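Local coordinates for protein cytochrome c552 (PDB 5ZE8) that carries five c-type hemes at low potential and probably transfers electrons in a purple sulfur photosynthetic bacterium, at residues H49-I52 with Y53-W56. Numbering follows the deposited sequence.
With HEC (heme c), chain B.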
# COMPACT_ATOMS: atom_id res chain seq x y z
N HIS A 49 3.21 -23.86 7.26
CA HIS A 49 3.79 -22.51 7.29
C HIS A 49 2.79 -21.66 8.13
O HIS A 49 2.33 -20.60 7.71
CB HIS A 49 3.84 -21.93 5.85
CG HIS A 49 4.77 -22.67 4.97
ND1 HIS A 49 6.13 -22.77 5.23
CD2 HIS A 49 4.54 -23.46 3.90
CE1 HIS A 49 6.69 -23.50 4.29
NE2 HIS A 49 5.76 -23.92 3.45
N GLU A 50 2.40 -22.14 9.32
CA GLU A 50 1.44 -21.45 10.12
C GLU A 50 1.85 -20.00 10.50
O GLU A 50 1.02 -19.11 10.51
CB GLU A 50 1.13 -22.29 11.42
CG GLU A 50 0.05 -21.70 12.33
CD GLU A 50 -1.23 -22.51 12.37
OE1 GLU A 50 -1.81 -22.79 11.27
OE2 GLU A 50 -1.61 -22.87 13.52
N ASP A 51 3.11 -19.77 10.84
CA ASP A 51 3.57 -18.50 11.21
C ASP A 51 3.42 -17.46 10.08
O ASP A 51 2.90 -16.37 10.28
CB ASP A 51 4.98 -18.56 11.77
CG ASP A 51 5.06 -19.35 13.12
OD1 ASP A 51 4.08 -19.36 13.87
OD2 ASP A 51 6.08 -20.01 13.41
N ILE A 52 3.78 -17.87 8.88
CA ILE A 52 3.59 -16.97 7.70
C ILE A 52 2.11 -16.82 7.41
O ILE A 52 1.65 -15.70 7.11
CB ILE A 52 4.37 -17.51 6.49
CG1 ILE A 52 5.84 -17.06 6.64
CG2 ILE A 52 3.90 -16.93 5.19
CD1 ILE A 52 6.81 -17.77 5.74
N TYR A 53 1.34 -17.93 7.49
CA TYR A 53 -0.09 -17.84 7.33
C TYR A 53 -0.75 -16.83 8.27
O TYR A 53 -1.55 -16.00 7.84
CB TYR A 53 -0.77 -19.21 7.51
CG TYR A 53 -2.30 -19.15 7.37
CD1 TYR A 53 -2.91 -19.18 6.13
CD2 TYR A 53 -3.06 -18.96 8.50
CE1 TYR A 53 -4.27 -19.14 6.06
CE2 TYR A 53 -4.42 -18.86 8.43
CZ TYR A 53 -4.99 -18.93 7.20
OH TYR A 53 -6.33 -18.84 7.20
N ARG A 54 -0.36 -16.88 9.53
CA ARG A 54 -0.94 -15.94 10.49
C ARG A 54 -0.69 -14.47 10.09
O ARG A 54 -1.58 -13.62 10.11
CB ARG A 54 -0.43 -16.15 11.92
CG ARG A 54 -0.93 -15.11 12.90
CD ARG A 54 -0.71 -15.54 14.35
NE ARG A 54 0.44 -16.30 14.43
CZ ARG A 54 0.60 -17.62 14.60
NH1 ARG A 54 -0.30 -18.47 15.03
NH2 ARG A 54 1.84 -18.07 14.40
N GLN A 55 0.54 -14.19 9.66
CA GLN A 55 0.90 -12.83 9.23
C GLN A 55 0.14 -12.43 7.98
O GLN A 55 -0.42 -11.30 7.93
CB GLN A 55 2.39 -12.79 8.99
CG GLN A 55 3.26 -12.91 10.27
CD GLN A 55 4.73 -13.15 9.97
OE1 GLN A 55 5.14 -13.51 8.87
NE2 GLN A 55 5.53 -13.11 11.08
N TRP A 56 0.14 -13.31 7.00
CA TRP A 56 -0.51 -13.08 5.73
C TRP A 56 -2.01 -12.84 5.93
O TRP A 56 -2.56 -11.94 5.31
CB TRP A 56 -0.26 -14.24 4.74
CG TRP A 56 -1.17 -14.13 3.51
CD1 TRP A 56 -1.01 -13.31 2.47
CD2 TRP A 56 -2.38 -14.80 3.33
NE1 TRP A 56 -2.07 -13.40 1.64
CE2 TRP A 56 -2.94 -14.32 2.15
CE3 TRP A 56 -3.06 -15.78 4.04
CZ2 TRP A 56 -4.12 -14.76 1.66
CZ3 TRP A 56 -4.30 -16.18 3.56
CH2 TRP A 56 -4.77 -15.69 2.35
FE HEC B . 6.18 -25.05 1.76
CHA HEC B . 9.49 -24.21 2.19
CHB HEC B . 5.68 -22.22 -0.09
CHC HEC B . 2.86 -25.83 1.39
CHD HEC B . 6.58 -27.83 3.70
NA HEC B . 7.35 -23.56 1.11
C1A HEC B . 8.70 -23.41 1.40
C2A HEC B . 9.21 -22.24 0.77
C3A HEC B . 8.13 -21.64 0.14
C4A HEC B . 6.98 -22.47 0.32
CMA HEC B . 8.15 -20.37 -0.70
CAA HEC B . 10.61 -21.70 0.90
CBA HEC B . 11.69 -22.46 0.12
CGA HEC B . 12.91 -21.56 0.21
O1A HEC B . 13.62 -21.59 1.23
O2A HEC B . 13.32 -20.89 -0.76
NB HEC B . 4.58 -24.18 0.81
C1B HEC B . 4.60 -23.00 0.13
C2B HEC B . 3.30 -22.72 -0.32
C3B HEC B . 2.44 -23.69 0.09
C4B HEC B . 3.33 -24.65 0.80
CMB HEC B . 3.02 -21.40 -1.09
CAB HEC B . 1.01 -23.91 -0.31
CBB HEC B . 0.67 -23.86 -1.70
NC HEC B . 4.97 -26.58 2.42
C1C HEC B . 3.62 -26.69 2.13
C2C HEC B . 3.08 -27.80 2.86
C3C HEC B . 4.13 -28.37 3.59
C4C HEC B . 5.30 -27.62 3.27
CMC HEC B . 1.60 -28.10 2.90
CAC HEC B . 4.13 -29.53 4.55
CBC HEC B . 3.39 -30.67 4.29
ND HEC B . 7.68 -25.81 2.72
C1D HEC B . 7.64 -26.98 3.46
C2D HEC B . 8.94 -27.22 4.05
C3D HEC B . 9.76 -26.24 3.65
C4D HEC B . 8.93 -25.35 2.78
CMD HEC B . 9.33 -28.39 4.97
CAD HEC B . 11.19 -26.02 4.06
CBD HEC B . 11.31 -25.06 5.24
CGD HEC B . 10.34 -25.06 6.39
O1D HEC B . 10.42 -25.98 7.26
O2D HEC B . 9.49 -24.11 6.46
O HOH W 1 3.37 -15.66 13.11
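In the c-heme binding motif Cys-X-X-Cys-His, the closing His49 stands at the N-cap of helix 50-57, where its carbonyl O accepts the first bond of the helix, from Tyr53 N at 2.9 Å with an N-H...O angle of 168°. The same residue ligates the heme iron through NE2 at 2.1 Å, and His195 supplies the other protein ligand, making the iron bis-histidine, so the iron ligand is also the residue from which the helix starts. Successive i to i+4 bonds continue the turn: Arg54 N to Glu50 O at 2.8 Å, Gln55 N to Asp51 O, longer at 3.3 Å, and Trp56 N to Ile52 O. On the exposed face, Asp51 and Arg54 run side by side in a salt bridge, OD1 to NH2 at 2.6 Å, with carboxylate and guanidinium planes 47° apart. A bend at chi3 (32°) folds the arginine back toward the aspartate. Water 1, near the guanidinium plane, accepts from Arg54 NH2 at 3.1 Å and donates to Asp51 O, so that carbonyl serves two donors. Gln55 lays CG 3.5 Å from Asp51 O, its chain extended beyond CG, while OE1 accepts from His270 N; the side chains of Asp51, Ile52 and Gln55 all touch Phe267 of strand 267-268. Cut back to alanine, Gln55 would lose its amide, which is likely to leave His270 N without this acceptor and the loop that carries it less firmly held. The indole of Trp56, buried, gives NE1 to Val125 O, and a second heme is touched by His49, Ile52 and Trp56.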